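Local coordinates for protein ectonucleoside triphosphate diphosphohydrolase 4 (Homo sapiens, PDB 6WG5) that belongs to the GDA1/CD39 family of nucleoside phosphatases, whose members are built on a fold of the actin-like ATPase clan, at residues A[69-74]-A[486-491]; A[393-398]-A[404-409]; A[127-132]-A[152-157]; A[292-297]-A[337-342]. One frame throughout, in Å; residues are numbered along the deposited sequence.

How the contacts relate
Contact 1 joins segments 412 residues apart, and the other three contacts all fall between them along the chain, in the order 3, 4, 2. Contacts 1 and 3 are neighbours, with centres 21 Å apart, and meet where Arg487 CZ lies 3.4 Å from Tyr128 CE1. Both lie where helix 479-487 packs on the sheet holding strands 53-61 and 127-131 of this actin-like fold. Contacts 2 and 4 do not touch: their centres are 27 Å apart, and both lie across the chain's centre from contact 1, with centres 39 and 53 Å from its own. There, contact 2 joins a loop to helix 403-414, and contact 4 joins helix 283-296 to a three-stranded sheet.

Contact 1: A[69-74]-A[486-491]; sequences DLLDIR and YRTRFL
A type I beta turn, Thr488 to Leu491, follows helix 479-487 and packs on the loop that leads from strand 53-61 into strand 74-75, so that Thr488 and Leu491 meet Leu71 and Ile73. The contact joins a C-terminal helix end of the actin-like fold to its N-terminal sheet. Leu71 CD1 and Ile73 CD1 converge on Thr488 OG1 from neighbouring directions, each 3.7 Å away, and both side chains cross that of the threonine at a slant. The hydroxyl is not left to these methyls alone: with chi1 at 61°, OG1 sits between its own N and carbonyl carbon, where it hydrogen-bonds to the carbonyl of Ile484 one turn back in the helix. Farther along the turn, Leu71 CD1 approaches Leu491 CD1 at 4.3 Å, a looser apolar contact on the exposed side. Trp60 of strand 53-61 touches Leu71, Ile73 and Leu491 alike. The turn itself is closed by the bond from Leu491 N to Thr488 O, 3.2 Å. Behind it, the Arg489 guanidinium lies with one face over Tyr486 CZ and the other against Phe490 CE2, while its NH2 donates to Tyr486 O at 3.1 Å, nearly straight at 173°.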
loop_
_atom_site.group_PDB
_atom_site.type_symbol
_atom_site.label_atom_id
_atom_site.label_comp_id
_atom_site.label_asym_id
_atom_site.label_seq_id
_atom_site.Cartn_x
_atom_site.Cartn_y
_atom_site.Cartn_z
ATOM N N ASP A 69 13.628 -21.682 -2.835
ATOM C CA ASP A 69 12.484 -21.226 -3.611
ATOM C C ASP A 69 11.238 -21.149 -2.739
ATOM O O ASP A 69 10.972 -22.043 -1.933
ATOM C CB ASP A 69 12.223 -22.157 -4.797
ATOM C CG ASP A 69 13.256 -22.006 -5.898
ATOM O OD1 ASP A 69 13.943 -20.963 -5.933
ATOM O OD2 ASP A 69 13.374 -22.928 -6.733
ATOM N N LEU A 70 10.478 -20.070 -2.910
ATOM C CA LEU A 70 9.181 -19.942 -2.273
ATOM C C LEU A 70 8.124 -20.667 -3.099
ATOM O O LEU A 70 8.380 -21.142 -4.208
ATOM C CB LEU A 70 8.796 -18.472 -2.115
ATOM C CG LEU A 70 9.846 -17.532 -1.526
ATOM C CD1 LEU A 70 9.265 -16.135 -1.386
ATOM C CD2 LEU A 70 10.344 -18.046 -0.189
ATOM N N LEU A 71 6.916 -20.744 -2.548
ATOM C CA LEU A 71 5.805 -21.321 -3.287
ATOM C C LEU A 71 5.476 -20.462 -4.503
ATOM O O LEU A 71 5.665 -19.242 -4.502
ATOM C CB LEU A 71 4.573 -21.453 -2.388
ATOM C CG LEU A 71 4.683 -22.423 -1.212
ATOM C CD1 LEU A 71 3.412 -22.387 -0.376
ATOM C CD2 LEU A 71 4.960 -23.838 -1.699
ATOM N N ASP A 72 4.980 -21.116 -5.551
ATOM C CA ASP A 72 4.591 -20.426 -6.781
ATOM C C ASP A 72 3.106 -20.070 -6.704
ATOM O O ASP A 72 2.260 -20.589 -7.434
ATOM C CB ASP A 72 4.904 -21.294 -7.993
ATOM C CG ASP A 72 4.941 -20.504 -9.282
ATOM O OD1 ASP A 72 4.582 -19.308 -9.258
ATOM O OD2 ASP A 72 5.325 -21.081 -10.321
ATOM N N ILE A 73 2.801 -19.154 -5.789
ATOM C CA ILE A 73 1.419 -18.791 -5.496
ATOM C C ILE A 73 0.884 -17.875 -6.587
ATOM O O ILE A 73 1.565 -16.943 -7.036
ATOM C CB ILE A 73 1.320 -18.133 -4.106
ATOM C CG1 ILE A 73 1.736 -19.139 -3.029
ATOM C CG2 ILE A 73 -0.097 -17.616 -3.852
ATOM C CD1 ILE A 73 1.598 -18.634 -1.607
ATOM N N ARG A 74 -0.352 -18.141 -7.009
ATOM C CA ARG A 74 -1.038 -17.347 -8.018
ATOM C C ARG A 74 -2.514 -17.275 -7.662
ATOM O O ARG A 74 -3.043 -18.127 -6.945
ATOM C CB ARG A 74 -0.887 -17.947 -9.422
ATOM C CG ARG A 74 0.532 -18.308 -9.813
ATOM C CD ARG A 74 0.544 -19.222 -11.026
ATOM N NE ARG A 74 1.900 -19.488 -11.498
ATOM C CZ ARG A 74 2.588 -18.677 -12.298
ATOM N NH1 ARG A 74 2.053 -17.539 -12.721
ATOM N NH2 ARG A 74 3.817 -19.006 -12.673
ATOM N N TYR A 486 3.183 -15.275 3.317
ATOM C CA TYR A 486 3.848 -15.334 4.613
ATOM C C TYR A 486 3.253 -16.421 5.501
ATOM O O TYR A 486 3.990 -17.126 6.198
ATOM C CB TYR A 486 3.766 -13.976 5.310
ATOM C CG TYR A 486 4.556 -13.915 6.598
ATOM C CD1 TYR A 486 3.921 -13.955 7.831
ATOM C CD2 TYR A 486 5.941 -13.832 6.580
ATOM C CE1 TYR A 486 4.641 -13.906 9.008
ATOM C CE2 TYR A 486 6.670 -13.784 7.751
ATOM C CZ TYR A 486 6.016 -13.821 8.962
ATOM O OH TYR A 486 6.741 -13.772 10.133
ATOM N N ARG A 487 1.926 -16.580 5.489
ATOM C CA ARG A 487 1.298 -17.559 6.373
ATOM C C ARG A 487 1.608 -18.992 5.950
ATOM O O ARG A 487 1.661 -19.885 6.802
ATOM C CB ARG A 487 -0.215 -17.337 6.422
ATOM C CG ARG A 487 -0.654 -15.993 7.016
ATOM C CD ARG A 487 -0.096 -15.762 8.419
ATOM N NE ARG A 487 -0.408 -16.860 9.334
ATOM C CZ ARG A 487 -1.485 -16.915 10.115
ATOM N NH1 ARG A 487 -2.380 -15.933 10.111
ATOM N NH2 ARG A 487 -1.670 -17.962 10.909
ATOM N N THR A 488 1.823 -19.234 4.656
ATOM C CA THR A 488 2.081 -20.574 4.143
ATOM C C THR A 488 3.569 -20.857 3.962
ATOM O O THR A 488 3.931 -21.835 3.300
ATOM C CB THR A 488 1.356 -20.784 2.810
ATOM O OG1 THR A 488 1.833 -19.842 1.842
ATOM C CG2 THR A 488 -0.145 -20.620 2.976
ATOM N N ARG A 489 4.440 -20.035 4.549
ATOM C CA ARG A 489 5.864 -20.112 4.243
ATOM C C ARG A 489 6.510 -21.410 4.714
ATOM O O ARG A 489 7.611 -21.737 4.255
ATOM C CB ARG A 489 6.592 -18.919 4.862
ATOM C CG ARG A 489 6.631 -18.919 6.383
ATOM C CD ARG A 489 6.955 -17.529 6.904
ATOM N NE ARG A 489 7.314 -17.509 8.319
ATOM C CZ ARG A 489 6.445 -17.399 9.321
ATOM N NH1 ARG A 489 6.885 -17.377 10.572
ATOM N NH2 ARG A 489 5.142 -17.317 9.083
ATOM N N PHE A 490 5.865 -22.159 5.609
ATOM C CA PHE A 490 6.445 -23.390 6.129
ATOM C C PHE A 490 5.980 -24.639 5.392
ATOM O O PHE A 490 6.598 -25.695 5.558
ATOM C CB PHE A 490 6.130 -23.534 7.625
ATOM C CG PHE A 490 6.868 -22.558 8.498
ATOM C CD1 PHE A 490 8.238 -22.385 8.364
ATOM C CD2 PHE A 490 6.192 -21.809 9.448
ATOM C CE1 PHE A 490 8.919 -21.487 9.161
ATOM C CE2 PHE A 490 6.867 -20.909 10.248
ATOM C CZ PHE A 490 8.232 -20.748 10.104
ATOM N N LEU A 491 4.921 -24.553 4.591
ATOM C CA LEU A 491 4.449 -25.721 3.854
ATOM C C LEU A 491 5.552 -26.447 3.096
ATOM O O LEU A 491 5.554 -27.688 3.108
ATOM C CB LEU A 491 3.333 -25.308 2.882
ATOM C CG LEU A 491 1.966 -24.984 3.487
ATOM C CD1 LEU A 491 0.997 -24.589 2.384
ATOM C CD2 LEU A 491 1.409 -26.161 4.285
#

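Contact 2: A[393-398]-A[404-409]; sequences DVLRMG and AKFTKA
This is an apolar surface contact in which a loop folds back on the helix it leads into: Leu395 and Met397, from the connection after helix 386-392, pack on Phe406 and Ala409 of helix 403-414. Arg396 takes left-handed backbone angles (phi 64°, psi 40°) between these two residues, whose CB atoms both point at the helix. Leu395 divides its two methyls. CD1 comes obliquely to the aromatic ring, 3.8 Å from Phe406 CE1, and CD2 rests 3.7 Å from Ala409 O. Met397 reaches out with its thioether end. Its SD lies 3.9 Å from Phe406 CA, and its CE is 3.7 Å from Ala409 CB and 3.6 Å from Lys405 O. The bend at chi3 (61°) turns that terminal methyl over the helix backbone, whose Lys405 O already accepts the regular bond from Ala409 N. No hydrogen bond crosses between the two segments, so side-chain packing carries the contact. Beyond it, Leu395 also touches Tyr413 and Gln442, and Phe406 leans on Ser446, which brings helix 436-456 up to the same group. The arrangement is that of a helix-loop-helix connection, its loop residues packed on the second helix.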
loop_
_atom_site.group_PDB
_atom_site.type_symbol
_atom_site.label_atom_id
_atom_site.label_comp_id
_atom_site.label_asym_id
_atom_site.label_seq_id
_atom_site.Cartn_x
_atom_site.Cartn_y
_atom_site.Cartn_z
ATOM N N ASP A 393 -3.145 11.579 -14.830
ATOM C CA ASP A 393 -4.549 11.834 -15.147
ATOM C C ASP A 393 -4.727 13.068 -16.025
ATOM O O ASP A 393 -5.546 13.057 -16.952
ATOM C CB ASP A 393 -5.364 11.958 -13.861
ATOM C CG ASP A 393 -5.824 10.607 -13.333
ATOM O OD1 ASP A 393 -5.266 9.575 -13.765
ATOM O OD2 ASP A 393 -6.745 10.575 -12.491
ATOM N N VAL A 394 -3.976 14.143 -15.762
ATOM C CA VAL A 394 -4.030 15.341 -16.589
ATOM C C VAL A 394 -2.676 15.681 -17.198
ATOM O O VAL A 394 -2.605 16.126 -18.349
ATOM C CB VAL A 394 -4.590 16.549 -15.806
ATOM C CG1 VAL A 394 -5.973 16.236 -15.269
ATOM C CG2 VAL A 394 -3.660 16.961 -14.686
ATOM N N LEU A 395 -1.586 15.481 -16.456
ATOM C CA LEU A 395 -0.263 15.747 -17.011
ATOM C C LEU A 395 0.184 14.665 -17.987
ATOM O O LEU A 395 1.048 14.928 -18.830
ATOM C CB LEU A 395 0.762 15.894 -15.885
ATOM C CG LEU A 395 0.406 16.927 -14.811
ATOM C CD1 LEU A 395 1.527 17.048 -13.782
ATOM C CD2 LEU A 395 0.095 18.288 -15.431
ATOM N N ARG A 396 -0.378 13.460 -17.890
ATOM C CA ARG A 396 -0.180 12.420 -18.901
ATOM C C ARG A 396 1.278 11.976 -18.979
ATOM O O ARG A 396 1.816 11.739 -20.064
ATOM C CB ARG A 396 -0.672 12.897 -20.268
ATOM C CG ARG A 396 -2.162 13.171 -20.322
ATOM C CD ARG A 396 -2.962 11.880 -20.286
ATOM N NE ARG A 396 -3.974 11.845 -21.337
ATOM C CZ ARG A 396 -4.627 10.751 -21.716
ATOM N NH1 ARG A 396 -4.374 9.586 -21.134
ATOM N NH2 ARG A 396 -5.530 10.822 -22.685
ATOM N N MET A 397 1.925 11.848 -17.825
ATOM C CA MET A 397 3.301 11.371 -17.768
ATOM C C MET A 397 3.478 10.386 -16.622
ATOM O O MET A 397 4.475 10.422 -15.894
ATOM C CB MET A 397 4.282 12.532 -17.643
ATOM C CG MET A 397 3.871 13.599 -16.653
ATOM S SD MET A 397 5.187 14.801 -16.411
ATOM C CE MET A 397 5.375 15.455 -18.070
ATOM N N GLY A 398 2.512 9.489 -16.450
ATOM C CA GLY A 398 2.689 8.394 -15.517
ATOM C C GLY A 398 3.850 7.501 -15.909
ATOM O O GLY A 398 4.270 7.440 -17.066
ATOM N N ALA A 404 12.301 17.381 -13.208
ATOM C CA ALA A 404 12.308 18.508 -14.136
ATOM C C ALA A 404 11.092 18.471 -15.052
ATOM O O ALA A 404 10.382 19.474 -15.202
ATOM C CB ALA A 404 13.598 18.507 -14.957
ATOM N N LYS A 405 10.834 17.321 -15.677
ATOM C CA LYS A 405 9.696 17.212 -16.582
ATOM C C LYS A 405 8.376 17.372 -15.843
ATOM O O LYS A 405 7.412 17.902 -16.406
ATOM C CB LYS A 405 9.725 15.867 -17.305
ATOM C CG LYS A 405 10.895 15.690 -18.254
ATOM C CD LYS A 405 10.918 14.280 -18.815
ATOM C CE LYS A 405 12.001 14.106 -19.860
ATOM N NZ LYS A 405 11.978 12.732 -20.429
ATOM N N PHE A 406 8.311 16.921 -14.591
ATOM C CA PHE A 406 7.069 17.005 -13.834
ATOM C C PHE A 406 6.786 18.438 -13.400
ATOM O O PHE A 406 5.678 18.951 -13.601
ATOM C CB PHE A 406 7.135 16.074 -12.624
ATOM C CG PHE A 406 6.018 16.279 -11.643
ATOM C CD1 PHE A 406 4.770 15.724 -11.868
ATOM C CD2 PHE A 406 6.217 17.027 -10.496
ATOM C CE1 PHE A 406 3.743 15.912 -10.968
ATOM C CE2 PHE A 406 5.192 17.218 -9.592
ATOM C CZ PHE A 406 3.954 16.660 -9.828
ATOM N N THR A 407 7.777 19.103 -12.800
ATOM C CA THR A 407 7.563 20.465 -12.317
ATOM C C THR A 407 7.182 21.399 -13.455
ATOM O O THR A 407 6.332 22.280 -13.285
ATOM C CB THR A 407 8.814 20.981 -11.604
ATOM O OG1 THR A 407 9.955 20.834 -12.459
ATOM C CG2 THR A 407 9.043 20.221 -10.307
ATOM N N LYS A 408 7.798 21.223 -14.625
ATOM C CA LYS A 408 7.454 22.053 -15.776
ATOM C C LYS A 408 6.002 21.839 -16.183
ATOM O O LYS A 408 5.232 22.798 -16.311
ATOM C CB LYS A 408 8.394 21.741 -16.940
ATOM C CG LYS A 408 8.178 22.605 -18.169
ATOM C CD LYS A 408 9.207 22.284 -19.238
ATOM C CE LYS A 408 9.067 23.186 -20.455
ATOM N NZ LYS A 408 10.131 22.914 -21.465
ATOM N N ALA A 409 5.610 20.581 -16.392
ATOM C CA ALA A 409 4.233 20.291 -16.776
ATOM C C ALA A 409 3.259 20.719 -15.687
ATOM O O ALA A 409 2.191 21.268 -15.980
ATOM C CB ALA A 409 4.078 18.802 -17.081
#

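Contact 3: A[127-132]-A[152-157]; sequences LYILCT and TDIPVH
Strand 127-131 runs in the middle of a parallel run of strands, with 40-48 and 167-169 as its neighbours, and helix 140-157 packs its last turn on the near end of that strand. Strand, helix and strand 167-169 make a beta-alpha-beta crossover, the kind of unit from which the actin-like fold is built. The backbones stay well apart, with Leu127 CA and Ile154 CA the closest pair at 10.0 Å, so side chains span the gap. The helix is kinked here: Pro155 has no N-H to give to the turn before it, and Val156 N makes only a weak bond to Asp153 O.

Ile154 carries the helix side of the contact, using both its branches. Its CD1 meets Ile129 CD1 tip to tip at 3.8 Å, the two isoleucines reaching toward each other. The CG2 branch lies 4.2 Å from Leu127 CD2, and here the side chains cross at about a right angle.

Alternation along the strand puts Leu127 and Ile129 on this face, where Phe162 touches both and Ile154 as well; Leu110 of helix 107-116 touches Leu127 and Ile154. Leu130 points to the other face, against Trp479 and Ala483 of helix 479-487, so the sheet is packed between helices. On the exposed side of helix 140-157, one turn links Asp153 to His157 through a weak, bent hydrogen bond, His157 ND1 to Asp153 OD2, 3.0 Å long with an angle of 129°.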
loop_
_atom_site.group_PDB
_atom_site.type_symbol
_atom_site.label_atom_id
_atom_site.label_comp_id
_atom_site.label_asym_id
_atom_site.label_seq_id
_atom_site.Cartn_x
_atom_site.Cartn_y
_atom_site.Cartn_z
ATOM N N LEU A 127 -7.952 -21.075 5.573
ATOM C CA LEU A 127 -8.752 -19.865 5.440
ATOM C C LEU A 127 -8.215 -18.820 6.407
ATOM O O LEU A 127 -8.079 -19.090 7.603
ATOM C CB LEU A 127 -10.231 -20.148 5.725
ATOM C CG LEU A 127 -11.158 -18.941 5.905
ATOM C CD1 LEU A 127 -11.294 -18.144 4.616
ATOM C CD2 LEU A 127 -12.520 -19.397 6.403
ATOM N N TYR A 128 -7.907 -17.634 5.886
ATOM C CA TYR A 128 -7.427 -16.521 6.693
ATOM C C TYR A 128 -8.369 -15.338 6.521
ATOM O O TYR A 128 -8.663 -14.932 5.392
ATOM C CB TYR A 128 -6.000 -16.127 6.302
ATOM C CG TYR A 128 -4.987 -17.232 6.500
ATOM C CD1 TYR A 128 -4.528 -17.558 7.770
ATOM C CD2 TYR A 128 -4.487 -17.949 5.420
ATOM C CE1 TYR A 128 -3.604 -18.568 7.961
ATOM C CE2 TYR A 128 -3.562 -18.961 5.600
ATOM C CZ TYR A 128 -3.122 -19.267 6.874
ATOM O OH TYR A 128 -2.201 -20.273 7.066
ATOM N N ILE A 129 -8.847 -14.799 7.639
ATOM C CA ILE A 129 -9.717 -13.628 7.650
ATOM C C ILE A 129 -8.967 -12.528 8.386
ATOM O O ILE A 129 -8.791 -12.597 9.609
ATOM C CB ILE A 129 -11.071 -13.919 8.311
ATOM C CG1 ILE A 129 -11.800 -15.025 7.539
ATOM C CG2 ILE A 129 -11.920 -12.649 8.370
ATOM C CD1 ILE A 129 -13.114 -15.458 8.158
ATOM N N LEU A 130 -8.529 -11.513 7.646
ATOM C CA LEU A 130 -7.692 -10.446 8.179
ATOM C C LEU A 130 -8.415 -9.119 8.002
ATOM O O LEU A 130 -8.733 -8.727 6.874
ATOM C CB LEU A 130 -6.334 -10.431 7.475
ATOM C CG LEU A 130 -5.654 -11.800 7.391
ATOM C CD1 LEU A 130 -4.383 -11.716 6.562
ATOM C CD2 LEU A 130 -5.356 -12.347 8.780
ATOM N N CYS A 131 -8.668 -8.432 9.113
ATOM C CA CYS A 131 -9.435 -7.195 9.124
ATOM C C CYS A 131 -8.503 -6.007 9.317
ATOM O O CYS A 131 -7.510 -6.100 10.045
ATOM C CB CYS A 131 -10.486 -7.220 10.237
ATOM S SG CYS A 131 -11.315 -8.817 10.424
ATOM N N THR A 132 -8.837 -4.888 8.673
ATOM C CA THR A 132 -7.961 -3.723 8.675
ATOM C C THR A 132 -8.547 -2.576 9.495
ATOM O O THR A 132 -8.762 -2.723 10.703
ATOM C CB THR A 132 -7.679 -3.276 7.236
ATOM O OG1 THR A 132 -8.916 -3.080 6.540
ATOM C CG2 THR A 132 -6.845 -4.321 6.509
ATOM N N THR A 152 -16.045 -19.884 16.258
ATOM C CA THR A 152 -16.913 -20.953 16.742
ATOM C C THR A 152 -17.891 -21.432 15.675
ATOM O O THR A 152 -18.326 -22.589 15.718
ATOM C CB THR A 152 -17.697 -20.491 17.975
ATOM O OG1 THR A 152 -18.563 -19.404 17.623
ATOM C CG2 THR A 152 -16.752 -20.052 19.087
ATOM N N ASP A 153 -18.239 -20.575 14.716
ATOM C CA ASP A 153 -19.302 -20.865 13.760
ATOM C C ASP A 153 -18.796 -21.462 12.453
ATOM O O ASP A 153 -19.408 -22.398 11.932
ATOM C CB ASP A 153 -20.090 -19.585 13.458
ATOM C CG ASP A 153 -21.417 -19.861 12.776
ATOM O OD1 ASP A 153 -22.448 -19.330 13.245
ATOM O OD2 ASP A 153 -21.433 -20.606 11.773
ATOM N N ILE A 154 -17.695 -20.943 11.909
ATOM C CA ILE A 154 -17.230 -21.398 10.598
ATOM C C ILE A 154 -16.864 -22.878 10.605
ATOM O O ILE A 154 -17.303 -23.603 9.697
ATOM C CB ILE A 154 -16.070 -20.508 10.115
ATOM C CG1 ILE A 154 -16.598 -19.117 9.756
ATOM C CG2 ILE A 154 -15.351 -21.137 8.918
ATOM C CD1 ILE A 154 -15.512 -18.087 9.537
ATOM N N PRO A 155 -16.074 -23.386 11.555
ATOM C CA PRO A 155 -15.638 -24.793 11.471
ATOM C C PRO A 155 -16.772 -25.785 11.285
ATOM O O PRO A 155 -16.566 -26.840 10.671
ATOM C CB PRO A 155 -14.914 -25.009 12.806
ATOM C CG PRO A 155 -14.437 -23.656 13.199
ATOM C CD PRO A 155 -15.491 -22.699 12.720
ATOM N N VAL A 156 -17.967 -25.484 11.797
ATOM C CA VAL A 156 -19.087 -26.409 11.658
ATOM C C VAL A 156 -19.607 -26.409 10.225
ATOM O O VAL A 156 -19.986 -27.458 9.689
ATOM C CB VAL A 156 -20.198 -26.050 12.662
ATOM C CG1 VAL A 156 -21.410 -26.960 12.477
ATOM C CG2 VAL A 156 -19.673 -26.140 14.088
ATOM N N HIS A 157 -19.633 -25.242 9.583
ATOM C CA HIS A 157 -20.239 -25.106 8.267
ATOM C C HIS A 157 -19.258 -25.307 7.120
ATOM O O HIS A 157 -19.697 -25.528 5.985
ATOM C CB HIS A 157 -20.891 -23.726 8.133
ATOM C CG HIS A 157 -22.182 -23.596 8.880
ATOM N ND1 HIS A 157 -22.478 -22.510 9.676
ATOM C CD2 HIS A 157 -23.257 -24.416 8.948
ATOM C CE1 HIS A 157 -23.679 -22.668 10.204
ATOM N NE2 HIS A 157 -24.174 -23.817 9.778
#

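Contact 4: A[292-297]-A[337-342]; sequences DRIFAN and IYLRGT
Phe295 and Ile337 make the closer of two apolar pairs, with Phe295 CD2 3.7 Å from Ile337 CG1. The isoleucine comes obliquely to the ring, and the same CG1 stands 4.0 Å from Phe295 CE2. With the ring's CG opposite the backbone N (chi1 -176°), Phe295 swings its end toward the strand although its CB does not aim there. In the second pair, Ile294 CG2 lies 4.1 Å from Leu339 CD2, the two side chains again crossing at a slant. Two successive residues of the helix thus meet two alternate residues of the strand, and the two backbones come nearest at Phe295 CA and Ile337 CA, 6.7 Å apart. This is the last turn of helix 283-296 packed on one face of a small three-stranded sheet, in which strand 335-341 forms a beta hairpin with strand 327-332 and pairs in parallel with strand 317-319 on its other side. Tyr338 and Arg340 alternate away from the helix. Tyr317, from strand 317-319, touches both Ile294 and Leu339, while Ile330 packs beside Leu339 from the hairpin's other strand. Where the helix ends, Arg303 of helix 301-305 touches Ile337 and hydrogen-bonds through NH2 to Ile294 O, and Thr298 OG1 bonds to Phe295 O.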
loop_
_atom_site.group_PDB
_atom_site.type_symbol
_atom_site.label_atom_id
_atom_site.label_comp_id
_atom_site.label_asym_id
_atom_site.label_seq_id
_atom_site.Cartn_x
_atom_site.Cartn_y
_atom_site.Cartn_z
ATOM N N ASP A 292 -8.586 24.685 6.167
ATOM C CA ASP A 292 -8.915 24.976 7.559
ATOM C C ASP A 292 -8.122 26.168 8.075
ATOM O O ASP A 292 -8.651 26.991 8.830
ATOM C CB ASP A 292 -8.656 23.748 8.434
ATOM C CG ASP A 292 -9.723 22.681 8.278
ATOM O OD1 ASP A 292 -10.831 23.004 7.799
ATOM O OD2 ASP A 292 -9.455 21.518 8.649
ATOM N N ARG A 293 -6.849 26.280 7.687
ATOM C CA ARG A 293 -6.032 27.378 8.190
ATOM C C ARG A 293 -6.368 28.686 7.482
ATOM O O ARG A 293 -6.330 29.754 8.101
ATOM C CB ARG A 293 -4.543 27.056 8.046
ATOM C CG ARG A 293 -3.680 27.789 9.067
ATOM C CD ARG A 293 -2.193 27.678 8.777
ATOM N NE ARG A 293 -1.597 26.462 9.328
ATOM C CZ ARG A 293 -0.298 26.172 9.269
ATOM N NH1 ARG A 293 0.547 27.011 8.680
ATOM N NH2 ARG A 293 0.159 25.042 9.797
ATOM N N ILE A 294 -6.690 28.626 6.187
ATOM C CA ILE A 294 -7.192 29.811 5.496
ATOM C C ILE A 294 -8.435 30.331 6.199
ATOM O O ILE A 294 -8.579 31.536 6.445
ATOM C CB ILE A 294 -7.479 29.493 4.017
ATOM C CG1 ILE A 294 -6.174 29.223 3.267
ATOM C CG2 ILE A 294 -8.251 30.644 3.355
ATOM C CD1 ILE A 294 -6.380 28.761 1.838
ATOM N N PHE A 295 -9.357 29.427 6.531
ATOM C CA PHE A 295 -10.587 29.829 7.202
ATOM C C PHE A 295 -10.289 30.427 8.571
ATOM O O PHE A 295 -10.809 31.491 8.926
ATOM C CB PHE A 295 -11.527 28.631 7.331
ATOM C CG PHE A 295 -12.851 28.975 7.935
ATOM C CD1 PHE A 295 -13.044 28.905 9.305
ATOM C CD2 PHE A 295 -13.903 29.387 7.135
ATOM C CE1 PHE A 295 -14.262 29.233 9.864
ATOM C CE2 PHE A 295 -15.124 29.718 7.687
ATOM C CZ PHE A 295 -15.304 29.642 9.055
ATOM N N ALA A 296 -9.445 29.754 9.356
ATOM C CA ALA A 296 -9.151 30.230 10.703
ATOM C C ALA A 296 -8.425 31.568 10.675
ATOM O O ALA A 296 -8.657 32.422 11.538
ATOM C CB ALA A 296 -8.321 29.191 11.453
ATOM N N ASN A 297 -7.546 31.772 9.695
ATOM C CA ASN A 297 -6.731 32.979 9.641
ATOM C C ASN A 297 -7.486 34.194 9.121
ATOM O O ASN A 297 -6.877 35.257 8.967
ATOM C CB ASN A 297 -5.492 32.736 8.774
ATOM C CG ASN A 297 -4.432 31.922 9.487
ATOM O OD1 ASN A 297 -4.437 31.818 10.714
ATOM N ND2 ASN A 297 -3.511 31.349 8.725
ATOM N N ILE A 337 -15.980 31.696 3.113
ATOM C CA ILE A 337 -14.793 32.418 2.676
ATOM C C ILE A 337 -14.608 32.144 1.194
ATOM O O ILE A 337 -14.695 30.992 0.756
ATOM C CB ILE A 337 -13.548 32.003 3.480
ATOM C CG1 ILE A 337 -13.747 32.322 4.965
ATOM C CG2 ILE A 337 -12.299 32.697 2.947
ATOM C CD1 ILE A 337 -14.030 33.790 5.262
ATOM N N TYR A 338 -14.359 33.199 0.427
ATOM C CA TYR A 338 -14.266 33.109 -1.021
ATOM C C TYR A 338 -12.808 33.140 -1.459
ATOM O O TYR A 338 -12.003 33.912 -0.928
ATOM C CB TYR A 338 -15.045 34.248 -1.678
ATOM C CG TYR A 338 -16.511 34.245 -1.309
ATOM C CD1 TYR A 338 -17.419 33.448 -1.998
ATOM C CD2 TYR A 338 -16.987 35.028 -0.266
ATOM C CE1 TYR A 338 -18.759 33.436 -1.660
ATOM C CE2 TYR A 338 -18.327 35.024 0.078
ATOM C CZ TYR A 338 -19.208 34.226 -0.622
ATOM O OH TYR A 338 -20.543 34.218 -0.283
ATOM N N LEU A 339 -12.478 32.289 -2.427
ATOM C CA LEU A 339 -11.123 32.162 -2.936
ATOM C C LEU A 339 -11.112 32.406 -4.439
ATOM O O LEU A 339 -12.134 32.288 -5.119
ATOM C CB LEU A 339 -10.543 30.768 -2.645
ATOM C CG LEU A 339 -10.874 30.117 -1.300
ATOM C CD1 LEU A 339 -10.267 28.724 -1.235
ATOM C CD2 LEU A 339 -10.386 30.963 -0.136
ATOM N N ARG A 340 -9.931 32.749 -4.950
ATOM C CA ARG A 340 -9.698 32.824 -6.385
ATOM C C ARG A 340 -8.312 32.272 -6.668
ATOM O O ARG A 340 -7.334 32.699 -6.047
ATOM C CB ARG A 340 -9.814 34.258 -6.908
ATOM C CG ARG A 340 -9.942 34.347 -8.421
ATOM C CD ARG A 340 -9.177 35.537 -8.969
ATOM N NE ARG A 340 -9.569 36.787 -8.324
ATOM C CZ ARG A 340 -8.804 37.875 -8.271
ATOM N NH1 ARG A 340 -9.247 38.966 -7.661
ATOM N NH2 ARG A 340 -7.593 37.873 -8.816
ATOM N N GLY A 341 -8.230 31.321 -7.597
ATOM C CA GLY A 341 -6.967 30.659 -7.876
ATOM C C GLY A 341 -6.047 31.536 -8.703
ATOM O O GLY A 341 -6.461 32.118 -9.711
ATOM N N THR A 342 -4.788 31.631 -8.276
ATOM C CA THR A 342 -3.763 32.342 -9.027
ATOM C C THR A 342 -2.776 31.402 -9.707
ATOM O O THR A 342 -1.861 31.875 -10.388
ATOM C CB THR A 342 -3.010 33.315 -8.109
ATOM O OG1 THR A 342 -2.423 32.601 -7.015
ATOM C CG2 THR A 342 -3.959 34.372 -7.565
#